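PDB 4TXG: chitinase from Chromobacterium violaceum, which probably hydrolyses the glycosidic bonds of chitin, as a glycoside hydrolase of family 18 that also carries sequence modules linked with chitin binding. Local coordinates for residues M459-Y464 with A586-W591; A590-D593 with G599-F602; R154-Y159 with N634-P639; D177-K182 with T627-L632. One frame throughout, in Å; residues are numbered along the deposited sequence.

Interaction 1. Residues M459-Y464 with A586-W591. With CS (cesium ion), chain M.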
loop_
_atom_site.group_PDB
_atom_site.type_symbol
_atom_site.label_atom_id
_atom_site.label_comp_id
_atom_site.label_asym_id
_atom_site.label_seq_id
_atom_site.Cartn_x
_atom_site.Cartn_y
_atom_site.Cartn_z
ATOM N N MET A 459 5.634 -4.823 0.437
ATOM C CA MET A 459 5.526 -4.047 1.667
ATOM C C MET A 459 6.356 -2.771 1.594
ATOM O O MET A 459 7.502 -2.795 1.139
ATOM C CB MET A 459 5.961 -4.900 2.863
ATOM C CG MET A 459 5.147 -6.184 3.009
ATOM S SD MET A 459 3.361 -5.954 2.988
ATOM C CE MET A 459 3.118 -4.934 4.443
ATOM N N GLY A 460 5.777 -1.661 2.052
ATOM C CA GLY A 460 6.461 -0.377 1.992
ATOM C C GLY A 460 7.377 -0.103 3.176
ATOM O O GLY A 460 7.089 -0.497 4.301
ATOM N N VAL A 461 8.479 0.593 2.910
ATOM C CA VAL A 461 9.355 1.108 3.958
ATOM C C VAL A 461 9.644 2.581 3.672
ATOM O O VAL A 461 9.612 3.008 2.506
ATOM C CB VAL A 461 10.693 0.339 4.037
ATOM C CG1 VAL A 461 10.455 -1.130 4.364
ATOM C CG2 VAL A 461 11.488 0.494 2.736
ATOM N N PRO A 462 9.913 3.368 4.726
ATOM C CA PRO A 462 10.174 4.798 4.540
ATOM C C PRO A 462 11.655 5.123 4.400
ATOM O O PRO A 462 12.471 4.527 5.098
ATOM C CB PRO A 462 9.627 5.410 5.830
ATOM C CG PRO A 462 9.957 4.362 6.864
ATOM C CD PRO A 462 9.776 3.027 6.159
ATOM N N TYR A 463 11.990 6.056 3.512
ATOM C CA TYR A 463 13.351 6.586 3.454
ATOM C C TYR A 463 13.371 7.987 4.066
ATOM O O TYR A 463 14.162 8.850 3.678
ATOM C CB TYR A 463 13.874 6.627 2.011
ATOM C CG TYR A 463 14.291 5.295 1.402
ATOM C CD1 TYR A 463 14.151 4.091 2.098
ATOM C CD2 TYR A 463 14.849 5.256 0.126
ATOM C CE1 TYR A 463 14.547 2.880 1.514
ATOM C CE2 TYR A 463 15.259 4.062 -0.457
ATOM C CZ TYR A 463 15.102 2.884 0.230
ATOM O OH TYR A 463 15.505 1.708 -0.371
ATOM N N TYR A 464 12.498 8.206 5.040
ATOM C CA TYR A 464 12.355 9.513 5.668
ATOM C C TYR A 464 12.001 9.289 7.135
ATOM O O TYR A 464 11.655 8.183 7.532
ATOM C CB TYR A 464 11.266 10.347 4.984
ATOM C CG TYR A 464 9.906 9.696 5.117
ATOM C CD1 TYR A 464 9.478 8.761 4.184
ATOM C CD2 TYR A 464 9.074 9.969 6.205
ATOM C CE1 TYR A 464 8.258 8.139 4.308
ATOM C CE2 TYR A 464 7.842 9.343 6.336
ATOM C CZ TYR A 464 7.446 8.424 5.386
ATOM O OH TYR A 464 6.227 7.789 5.499
ATOM N N ALA A 586 17.818 -4.557 6.677
ATOM C CA ALA A 586 18.300 -5.938 6.588
ATOM C C ALA A 586 17.341 -6.891 7.289
ATOM O O ALA A 586 17.075 -7.998 6.804
ATOM C CB ALA A 586 19.697 -6.067 7.174
ATOM N N GLN A 587 16.828 -6.460 8.436
ATOM C CA GLN A 587 15.877 -7.267 9.192
ATOM C C GLN A 587 14.558 -7.438 8.407
ATOM O O GLN A 587 14.020 -8.537 8.322
ATOM C CB GLN A 587 15.635 -6.637 10.582
ATOM C CG GLN A 587 14.712 -7.460 11.482
ATOM C CD GLN A 587 14.809 -7.121 12.969
ATOM O OE1 GLN A 587 15.526 -6.205 13.379
ATOM N NE2 GLN A 587 14.067 -7.873 13.789
ATOM N N LYS A 588 14.061 -6.367 7.794
ATOM C CA LYS A 588 12.837 -6.459 6.997
ATOM C C LYS A 588 13.058 -7.277 5.730
ATOM O O LYS A 588 12.178 -8.029 5.302
ATOM C CB LYS A 588 12.321 -5.067 6.642
ATOM C CG LYS A 588 11.745 -4.344 7.859
ATOM C CD LYS A 588 11.246 -2.950 7.504
ATOM C CE LYS A 588 10.721 -2.230 8.746
ATOM N NZ LYS A 588 10.130 -0.891 8.405
ATOM N N ALA A 589 14.245 -7.138 5.144
ATOM C CA ALA A 589 14.581 -7.883 3.938
ATOM C C ALA A 589 14.622 -9.383 4.216
ATOM O O ALA A 589 14.204 -10.183 3.379
ATOM C CB ALA A 589 15.918 -7.410 3.370
ATOM N N ALA A 590 15.121 -9.769 5.387
ATOM C CA ALA A 590 15.136 -11.183 5.748
ATOM C C ALA A 590 13.710 -11.711 5.843
ATOM O O ALA A 590 13.413 -12.819 5.389
ATOM C CB ALA A 590 15.878 -11.405 7.068
ATOM N N TRP A 591 12.838 -10.892 6.425
ATOM C CA TRP A 591 11.428 -11.229 6.603
ATOM C C TRP A 591 10.708 -11.367 5.253
ATOM O O TRP A 591 9.877 -12.255 5.072
ATOM C CB TRP A 591 10.772 -10.164 7.492
ATOM C CG TRP A 591 9.281 -10.296 7.687
ATOM C CD1 TRP A 591 8.633 -10.952 8.687
ATOM C CD2 TRP A 591 8.267 -9.731 6.848
ATOM N NE1 TRP A 591 7.264 -10.829 8.525
ATOM C CE2 TRP A 591 7.019 -10.088 7.399
ATOM C CE3 TRP A 591 8.298 -8.947 5.689
ATOM C CZ2 TRP A 591 5.812 -9.697 6.823
ATOM C CZ3 TRP A 591 7.098 -8.558 5.118
ATOM C CH2 TRP A 591 5.872 -8.938 5.684
HETATM CS CS CS M . 4.728 8.771 3.015
HETATM O O HOH W 1 7.915 -1.473 6.867
HETATM O O HOH W 2 3.142 7.361 0.483
HETATM O O HOH W 3 4.219 11.701 2.701
#
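M459 meets W591 at the six-membered end of the indole: CG lies near the ring plane, at its edge, 3.7 Å from CZ3, and the two side chains run obliquely to one another. The turn at chi2 (-51°) carries SD off, leaving CG nearest the indole. W591 reaches the strand because its CG stands opposite the backbone N (chi1 175°). The indole is fixed by partners beyond the two segments, NE1 bonding to D442 and Y445 packing edge-to-face. Two residues on from M459, V461 lies alongside K588 of the helix, the two side chains running antiparallel. K588 CD lies 3.7 Å from V461 CG1, so the aliphatic shaft of the lysine supplies the apolar surface. Its NZ carries on to a salt bridge with E580, a hydrogen bond to the carbonyl of A411, and a water 2.8 Å away. The same water donates to G460 O (2.9 Å), a polar bridge between helix 582-594 and strand 457-462. In the loop after the strand, Y464 OH lies 3.1 Å from a cesium ion that D398 and two waters also bind. Across the interface, then, contact is made by hydrocarbon, while the buried ammonium is paid for by E580, A411 and the water; the carboxylate nearby would be expected to favour its charged form.

Interaction 2. Residues A590-D593 with G599-F602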
loop_
_atom_site.group_PDB
_atom_site.type_symbol
_atom_site.label_atom_id
_atom_site.label_comp_id
_atom_site.label_asym_id
_atom_site.label_seq_id
_atom_site.Cartn_x
_atom_site.Cartn_y
_atom_site.Cartn_z
ATOM N N ALA A 590 15.121 -9.769 5.387
ATOM C CA ALA A 590 15.136 -11.183 5.748
ATOM C C ALA A 590 13.710 -11.711 5.843
ATOM O O ALA A 590 13.413 -12.819 5.389
ATOM C CB ALA A 590 15.878 -11.405 7.068
ATOM N N TRP A 591 12.838 -10.892 6.425
ATOM C CA TRP A 591 11.428 -11.229 6.603
ATOM C C TRP A 591 10.708 -11.367 5.253
ATOM O O TRP A 591 9.877 -12.255 5.072
ATOM C CB TRP A 591 10.772 -10.164 7.492
ATOM C CG TRP A 591 9.281 -10.296 7.687
ATOM C CD1 TRP A 591 8.633 -10.952 8.687
ATOM C CD2 TRP A 591 8.267 -9.731 6.848
ATOM N NE1 TRP A 591 7.264 -10.829 8.525
ATOM C CE2 TRP A 591 7.019 -10.088 7.399
ATOM C CE3 TRP A 591 8.298 -8.947 5.689
ATOM C CZ2 TRP A 591 5.812 -9.697 6.823
ATOM C CZ3 TRP A 591 7.098 -8.558 5.118
ATOM C CH2 TRP A 591 5.872 -8.938 5.684
ATOM N N ILE A 592 11.042 -10.485 4.313
ATOM C CA ILE A 592 10.518 -10.547 2.947
ATOM C C ILE A 592 10.894 -11.869 2.292
ATOM O O ILE A 592 10.044 -12.562 1.711
ATOM C CB ILE A 592 11.064 -9.370 2.069
ATOM C CG1 ILE A 592 10.463 -8.032 2.513
ATOM C CG2 ILE A 592 10.800 -9.623 0.587
ATOM C CD1 ILE A 592 8.986 -7.861 2.161
ATOM N N ASP A 593 12.173 -12.226 2.378
ATOM C CA ASP A 593 12.639 -13.427 1.705
ATOM C C ASP A 593 12.066 -14.680 2.347
ATOM O O ASP A 593 11.656 -15.597 1.653
ATOM C CB ASP A 593 14.167 -13.500 1.702
ATOM C CG ASP A 593 14.775 -13.188 0.331
ATOM O OD1 ASP A 593 14.057 -13.240 -0.699
ATOM O OD2 ASP A 593 15.991 -12.889 0.285
ATOM N N GLY A 599 7.708 -8.340 -2.777
ATOM C CA GLY A 599 8.790 -7.376 -2.825
ATOM C C GLY A 599 8.623 -6.229 -1.848
ATOM O O GLY A 599 7.836 -6.309 -0.902
ATOM N N VAL A 600 9.388 -5.173 -2.097
ATOM C CA VAL A 600 9.485 -4.029 -1.213
ATOM C C VAL A 600 9.255 -2.758 -2.017
ATOM O O VAL A 600 9.745 -2.632 -3.144
ATOM C CB VAL A 600 10.873 -3.966 -0.512
ATOM C CG1 VAL A 600 11.006 -2.699 0.311
ATOM C CG2 VAL A 600 11.106 -5.198 0.373
ATOM N N MET A 601 8.493 -1.830 -1.441
ATOM C CA MET A 601 8.258 -0.527 -2.035
ATOM C C MET A 601 8.870 0.495 -1.071
ATOM O O MET A 601 8.938 0.235 0.119
ATOM C CB MET A 601 6.752 -0.307 -2.252
ATOM C CG MET A 601 6.328 1.108 -2.611
ATOM S SD MET A 601 6.097 2.098 -1.108
ATOM C CE MET A 601 4.478 1.523 -0.566
ATOM N N PHE A 602 9.347 1.633 -1.566
ATOM C CA PHE A 602 9.797 2.665 -0.634
ATOM C C PHE A 602 9.416 4.064 -1.102
ATOM O O PHE A 602 9.362 4.349 -2.301
ATOM C CB PHE A 602 11.320 2.559 -0.395
ATOM C CG PHE A 602 12.137 2.489 -1.648
ATOM C CD1 PHE A 602 12.587 3.645 -2.255
ATOM C CD2 PHE A 602 12.466 1.269 -2.213
ATOM C CE1 PHE A 602 13.350 3.589 -3.408
ATOM C CE2 PHE A 602 13.230 1.211 -3.372
ATOM C CZ PHE A 602 13.668 2.373 -3.966
#
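I592 reaches from helix 582-594 onto the start of strand 599-603 and takes the whole helix side of this small, buried contact. The tight part is the meeting of two branched side chains: I592 CG1 lies 3.6 Å from V600 CG2, and I592 CD1 is 3.8 Å from the same methyl, the two side chains running at a slant to each other. A bend at chi2 (-72°) turns CD1 toward the strand backbone, where it rests 3.6 Å from G599 O. G599 itself offers only main chain there; at phi/psi 164°/-163° its backbone takes a conformation that suits glycine. V600 presents CG2 to the helix, while F636 of helix 627-636 touches both V600 and I592 and closes the cluster with a third apolar side chain. The looser side is the outer part of the helix. A590 is exposed and turned from the strand, and D593, partly exposed, spends its carboxylate on a salt bridge to R153 instead of on the strand. W591 has no contact with 599-602. Helix 582-594 and strand 599-603 are joined by a short turn, residues 595-598, and the strand pairs in parallel with 155-161 and 457-462: this is the last alpha-to-beta step of the TIM barrel of family 18, its helix packed outside the closing strand.

Interaction 3. Residues R154-Y159 with N634-P639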
loop_
_atom_site.group_PDB
_atom_site.type_symbol
_atom_site.label_atom_id
_atom_site.label_comp_id
_atom_site.label_asym_id
_atom_site.label_seq_id
_atom_site.Cartn_x
_atom_site.Cartn_y
_atom_site.Cartn_z
ATOM N N ARG A 154 12.849 -10.261 -6.003
ATOM C CA ARG A 154 11.774 -9.482 -5.389
ATOM C C ARG A 154 11.544 -8.184 -6.132
ATOM O O ARG A 154 12.488 -7.605 -6.666
ATOM C CB ARG A 154 12.106 -9.141 -3.930
ATOM C CG ARG A 154 12.467 -10.332 -3.071
ATOM C CD ARG A 154 11.254 -11.190 -2.715
ATOM N NE ARG A 154 11.712 -12.453 -2.132
ATOM C CZ ARG A 154 11.089 -13.614 -2.276
ATOM N NH1 ARG A 154 9.931 -13.678 -2.947
ATOM N NH2 ARG A 154 11.624 -14.707 -1.749
ATOM N N ARG A 155 10.309 -7.691 -6.129
ATOM C CA ARG A 155 10.089 -6.341 -6.624
ATOM C C ARG A 155 10.825 -5.361 -5.720
ATOM O O ARG A 155 10.906 -5.559 -4.510
ATOM C CB ARG A 155 8.608 -5.998 -6.676
ATOM C CG ARG A 155 7.806 -6.904 -7.588
ATOM C CD ARG A 155 6.422 -6.331 -7.848
ATOM N NE ARG A 155 5.598 -7.295 -8.566
ATOM C CZ ARG A 155 4.884 -8.234 -7.962
ATOM N NH1 ARG A 155 4.891 -8.306 -6.634
ATOM N NH2 ARG A 155 4.160 -9.092 -8.685
ATOM N N ILE A 156 11.380 -4.325 -6.336
ATOM C CA ILE A 156 12.021 -3.227 -5.637
ATOM C C ILE A 156 11.451 -1.980 -6.286
ATOM O O ILE A 156 11.841 -1.596 -7.393
ATOM C CB ILE A 156 13.559 -3.277 -5.745
ATOM C CG1 ILE A 156 14.085 -4.582 -5.146
ATOM C CG2 ILE A 156 14.189 -2.061 -5.056
ATOM C CD1 ILE A 156 15.587 -4.799 -5.373
ATOM N N ILE A 157 10.472 -1.396 -5.613
ATOM C CA ILE A 157 9.642 -0.353 -6.204
ATOM C C ILE A 157 9.921 0.986 -5.551
ATOM O O ILE A 157 9.657 1.167 -4.369
ATOM C CB ILE A 157 8.154 -0.690 -6.044
ATOM C CG1 ILE A 157 7.856 -2.068 -6.641
ATOM C CG2 ILE A 157 7.274 0.376 -6.676
ATOM C CD1 ILE A 157 6.794 -2.833 -5.852
ATOM N N GLY A 158 10.449 1.929 -6.322
ATOM C CA GLY A 158 10.782 3.226 -5.762
ATOM C C GLY A 158 9.823 4.303 -6.221
ATOM O O GLY A 158 9.531 4.408 -7.416
ATOM N N TYR A 159 9.311 5.087 -5.274
ATOM C CA TYR A 159 8.546 6.275 -5.616
ATOM C C TYR A 159 9.473 7.427 -5.962
ATOM O O TYR A 159 10.373 7.767 -5.191
ATOM C CB TYR A 159 7.630 6.691 -4.472
ATOM C CG TYR A 159 6.305 5.982 -4.486
ATOM C CD1 TYR A 159 5.247 6.474 -5.233
ATOM C CD2 TYR A 159 6.104 4.833 -3.734
ATOM C CE1 TYR A 159 4.029 5.831 -5.248
ATOM C CE2 TYR A 159 4.886 4.185 -3.735
ATOM C CZ TYR A 159 3.849 4.690 -4.497
ATOM O OH TYR A 159 2.631 4.037 -4.508
ATOM N N ASN A 634 21.148 -5.964 -3.413
ATOM C CA ASN A 634 22.201 -6.957 -3.206
ATOM C C ASN A 634 21.665 -8.192 -2.485
ATOM O O ASN A 634 22.105 -9.311 -2.732
ATOM C CB ASN A 634 23.367 -6.350 -2.422
ATOM C CG ASN A 634 24.192 -5.386 -3.263
ATOM O OD1 ASN A 634 24.305 -5.551 -4.482
ATOM N ND2 ASN A 634 24.770 -4.376 -2.617
ATOM N N THR A 635 20.704 -7.976 -1.598
ATOM C CA THR A 635 20.066 -9.072 -0.885
ATOM C C THR A 635 19.173 -9.893 -1.817
ATOM O O THR A 635 19.216 -11.120 -1.804
ATOM C CB THR A 635 19.239 -8.542 0.291
ATOM O OG1 THR A 635 20.091 -7.785 1.162
ATOM C CG2 THR A 635 18.597 -9.687 1.065
ATOM N N PHE A 636 18.382 -9.213 -2.645
ATOM C CA PHE A 636 17.362 -9.896 -3.445
ATOM C C PHE A 636 17.828 -10.397 -4.826
ATOM O O PHE A 636 17.065 -11.076 -5.518
ATOM C CB PHE A 636 16.154 -8.965 -3.632
ATOM C CG PHE A 636 15.438 -8.618 -2.349
ATOM C CD1 PHE A 636 15.467 -9.482 -1.257
ATOM C CD2 PHE A 636 14.703 -7.435 -2.253
ATOM C CE1 PHE A 636 14.794 -9.170 -0.083
ATOM C CE2 PHE A 636 14.030 -7.108 -1.085
ATOM C CZ PHE A 636 14.072 -7.982 0.011
ATOM N N SER A 637 19.058 -10.077 -5.235
ATOM C CA SER A 637 19.577 -10.532 -6.533
ATOM C C SER A 637 20.629 -11.640 -6.386
ATOM O O SER A 637 21.231 -12.100 -7.375
ATOM C CB SER A 637 20.174 -9.359 -7.317
ATOM O OG SER A 637 21.304 -8.828 -6.638
ATOM N N GLN A 638 20.844 -12.056 -5.143
ATOM C CA GLN A 638 21.743 -13.161 -4.815
ATOM C C GLN A 638 20.952 -14.204 -4.021
ATOM O O GLN A 638 19.881 -13.897 -3.525
ATOM C CB GLN A 638 22.949 -12.651 -4.016
ATOM C CG GLN A 638 23.836 -11.669 -4.789
ATOM C CD GLN A 638 24.489 -12.294 -6.024
ATOM O OE1 GLN A 638 24.690 -13.507 -6.094
ATOM N NE2 GLN A 638 24.817 -11.457 -7.004
ATOM N N PRO A 639 21.461 -15.444 -3.921
ATOM C CA PRO A 639 20.694 -16.461 -3.184
ATOM C C PRO A 639 20.328 -16.024 -1.762
ATOM O O PRO A 639 21.101 -15.301 -1.126
ATOM C CB PRO A 639 21.646 -17.654 -3.159
ATOM C CG PRO A 639 22.431 -17.506 -4.432
ATOM C CD PRO A 639 22.642 -16.020 -4.587
#
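The nearest CA atoms across the contact are those of R154, just before strand 155-161, and F636, in the last turn of helix 627-636, 5.9 Å apart. R154 lies over one face of the phenyl ring: its CG sits 3.6 Å from the centroid of the F636 ring, only 16° off the normal, a CH-pi contact made by the methylene next to CB. R154 CB adds to it, 3.5 Å from F636 CD2. A bend at chi2 (-74°) then leads the chain on, and the guanidinium stands nearly perpendicular to the ring, at 88°; NE forms a salt bridge with D593, and NH2 hydrogen-bonds N596 OD1. I156, two residues on, approaches the ring edge near its plane, CG1 being 4.1 Å from F636 CD2, a looser apolar touch. The phenyl group thus has arginine methylenes on a face and isoleucine at its rim. Around it, A589 and D593 of helix 582-594 also touch F636, while I156 continues to F602 and L183. F636, from the end of helix 627-636, is thereby wedged between strands 155-161 and 599-603 and helix 582-594.

Interaction 4. Residues D177-K182 with T627-L632; sequences DIPWSK and TLTSLL. With CS (cesium ion), chain N.
The pyrrolidine ring of P179 crosses the side chain of T629 at about a right angle, CG standing 4.0 Å from T629 CG2; beyond the contact, Y173 also touches the proline. The flat group of the loop is the indole of W180, which lies on the side remote from the helix: I178 CG2 sits 3.8 Å above one face of it, offset toward the rim, and its NE1 bonds to the carbonyl of A175. P179 is the centre of an inverse gamma turn within the connection from strand 155-161 to strand 185-193, the first two parallel strands of the TIM barrel, so the contact sets this connection against helix 627-636, which follows the last barrel strand. From the turn onward K182 carries most of the loop's share. Its chain, extended at chi2 and chi3, passes over S630, with CD 3.4 Å and CE 3.5 Å from S630 OG. That hydroxyl is hydrogen-bonded to the carbonyl of T626 one helical turn back, and meets only lysine methylenes here. T629 turns CG2 to the loop, 4.2 Å from K182 CB, and its OG1 is hydrogen-bonded with Y463 OH. The same methyl is 4.0 Å from K182 O, a carbonyl that the contact buries with no polar partner in the model. On the loop's other flank, I178 O and S176 O bind a cesium ion, which also holds two waters.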
loop_
_atom_site.group_PDB
_atom_site.type_symbol
_atom_site.label_atom_id
_atom_site.label_comp_id
_atom_site.label_asym_id
_atom_site.label_seq_id
_atom_site.Cartn_x
_atom_site.Cartn_y
_atom_site.Cartn_z
ATOM N N ASP A 177 19.078 10.478 -11.597
ATOM C CA ASP A 177 19.700 10.132 -10.313
ATOM C C ASP A 177 19.209 8.800 -9.747
ATOM O O ASP A 177 19.746 8.292 -8.755
ATOM C CB ASP A 177 19.435 11.238 -9.282
ATOM C CG ASP A 177 20.054 12.565 -9.686
ATOM O OD1 ASP A 177 21.222 12.552 -10.114
ATOM O OD2 ASP A 177 19.373 13.610 -9.597
ATOM N N ILE A 178 18.171 8.254 -10.372
ATOM C CA ILE A 178 17.586 6.983 -9.966
ATOM C C ILE A 178 18.578 5.834 -10.161
ATOM O O ILE A 178 19.283 5.796 -11.174
ATOM C CB ILE A 178 16.296 6.708 -10.781
ATOM C CG1 ILE A 178 15.202 7.724 -10.435
ATOM C CG2 ILE A 178 15.785 5.283 -10.563
ATOM C CD1 ILE A 178 13.962 7.601 -11.322
ATOM N N PRO A 179 18.659 4.906 -9.190
ATOM C CA PRO A 179 19.482 3.702 -9.367
ATOM C C PRO A 179 18.790 2.666 -10.257
ATOM O O PRO A 179 18.313 1.634 -9.782
ATOM C CB PRO A 179 19.646 3.178 -7.937
ATOM C CG PRO A 179 18.389 3.621 -7.245
ATOM C CD PRO A 179 18.088 4.988 -7.829
ATOM N N TRP A 180 18.738 2.953 -11.552
ATOM C CA TRP A 180 18.031 2.107 -12.503
ATOM C C TRP A 180 18.469 0.641 -12.493
ATOM O O TRP A 180 17.652 -0.251 -12.728
ATOM C CB TRP A 180 18.203 2.674 -13.912
ATOM C CG TRP A 180 17.411 3.925 -14.151
ATOM C CD1 TRP A 180 17.800 5.210 -13.895
ATOM C CD2 TRP A 180 16.093 4.005 -14.706
ATOM N NE1 TRP A 180 16.804 6.085 -14.262
ATOM C CE2 TRP A 180 15.744 5.371 -14.753
ATOM C CE3 TRP A 180 15.178 3.057 -15.166
ATOM C CZ2 TRP A 180 14.509 5.811 -15.238
ATOM C CZ3 TRP A 180 13.956 3.499 -15.662
ATOM C CH2 TRP A 180 13.635 4.865 -15.688
ATOM N N SER A 181 19.749 0.392 -12.216
ATOM C CA SER A 181 20.271 -0.972 -12.274
ATOM C C SER A 181 19.936 -1.788 -11.021
ATOM O O SER A 181 20.304 -2.956 -10.928
ATOM C CB SER A 181 21.793 -0.963 -12.473
ATOM O OG SER A 181 22.447 -0.482 -11.315
ATOM N N LYS A 182 19.246 -1.169 -10.063
ATOM C CA LYS A 182 18.980 -1.829 -8.790
ATOM C C LYS A 182 17.495 -1.861 -8.433
ATOM O O LYS A 182 17.133 -2.264 -7.330
ATOM C CB LYS A 182 19.765 -1.138 -7.670
ATOM C CG LYS A 182 21.265 -1.028 -7.964
ATOM C CD LYS A 182 22.035 -0.473 -6.779
ATOM C CE LYS A 182 23.508 -0.274 -7.115
ATOM N NZ LYS A 182 24.127 -1.501 -7.687
ATOM N N THR A 627 22.364 3.799 -0.596
ATOM C CA THR A 627 22.740 2.744 0.358
ATOM C C THR A 627 21.614 1.738 0.645
ATOM O O THR A 627 21.824 0.523 0.575
ATOM C CB THR A 627 23.225 3.352 1.684
ATOM O OG1 THR A 627 24.464 4.026 1.451
ATOM C CG2 THR A 627 23.446 2.264 2.738
ATOM N N LEU A 628 20.420 2.227 0.954
ATOM C CA LEU A 628 19.342 1.312 1.330
ATOM C C LEU A 628 18.816 0.504 0.133
ATOM O O LEU A 628 18.578 -0.701 0.238
ATOM C CB LEU A 628 18.196 2.076 1.998
ATOM C CG LEU A 628 18.583 2.842 3.264
ATOM C CD1 LEU A 628 17.347 3.472 3.898
ATOM C CD2 LEU A 628 19.312 1.947 4.272
ATOM N N THR A 629 18.653 1.157 -1.008
ATOM C CA THR A 629 18.231 0.449 -2.208
ATOM C C THR A 629 19.298 -0.558 -2.639
ATOM O O THR A 629 18.974 -1.649 -3.107
ATOM C CB THR A 629 17.918 1.438 -3.337
ATOM O OG1 THR A 629 16.785 2.226 -2.948
ATOM C CG2 THR A 629 17.590 0.706 -4.626
ATOM N N SER A 630 20.570 -0.206 -2.458
ATOM C CA SER A 630 21.652 -1.121 -2.805
ATOM C C SER A 630 21.643 -2.352 -1.905
ATOM O O SER A 630 21.923 -3.471 -2.352
ATOM C CB SER A 630 23.012 -0.421 -2.719
ATOM O OG SER A 630 23.133 0.565 -3.735
ATOM N N LEU A 631 21.329 -2.141 -0.632
ATOM C CA LEU A 631 21.226 -3.253 0.306
ATOM C C LEU A 631 20.075 -4.167 -0.089
ATOM O O LEU A 631 20.227 -5.388 -0.099
ATOM C CB LEU A 631 21.035 -2.748 1.738
ATOM C CG LEU A 631 20.781 -3.805 2.820
ATOM C CD1 LEU A 631 21.918 -4.812 2.903
ATOM C CD2 LEU A 631 20.570 -3.114 4.176
ATOM N N LEU A 632 18.926 -3.578 -0.416
ATOM C CA LEU A 632 17.785 -4.374 -0.874
ATOM C C LEU A 632 18.141 -5.172 -2.138
ATOM O O LEU A 632 17.892 -6.380 -2.224
ATOM C CB LEU A 632 16.575 -3.474 -1.148
ATOM C CG LEU A 632 15.864 -2.884 0.064
ATOM C CD1 LEU A 632 14.852 -1.836 -0.383
ATOM C CD2 LEU A 632 15.191 -3.979 0.877
HETATM CS CS CS N . 22.283 6.796 -12.066
HETATM O O HOH W 4 23.009 8.682 -14.456
HETATM O O HOH W 5 21.938 5.273 -14.586
#

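Overall arrangement
All four contacts lie on one flank of the TIM barrel. Interactions 1 and 2 share helix 582-594, with centres about 6 Å apart, and interactions 3 and 4 share helix 627-636, about 9 Å apart; the centres of interactions 2 and 3 are about 8 Å apart. Strands 457-462, 599-603 and 155-161 are successive parallel neighbours, so interactions 1, 2 and 3 follow them across the sheet where the barrel closes, tied by probable backbone hydrogen bonds from 599-603 to both flanking strands. Along the chain, interaction 3 encloses interaction 4, which in turn encloses interactions 1 and 2. The two wide loops thus bring the beginning of the barrel against the helix that follows its last strand.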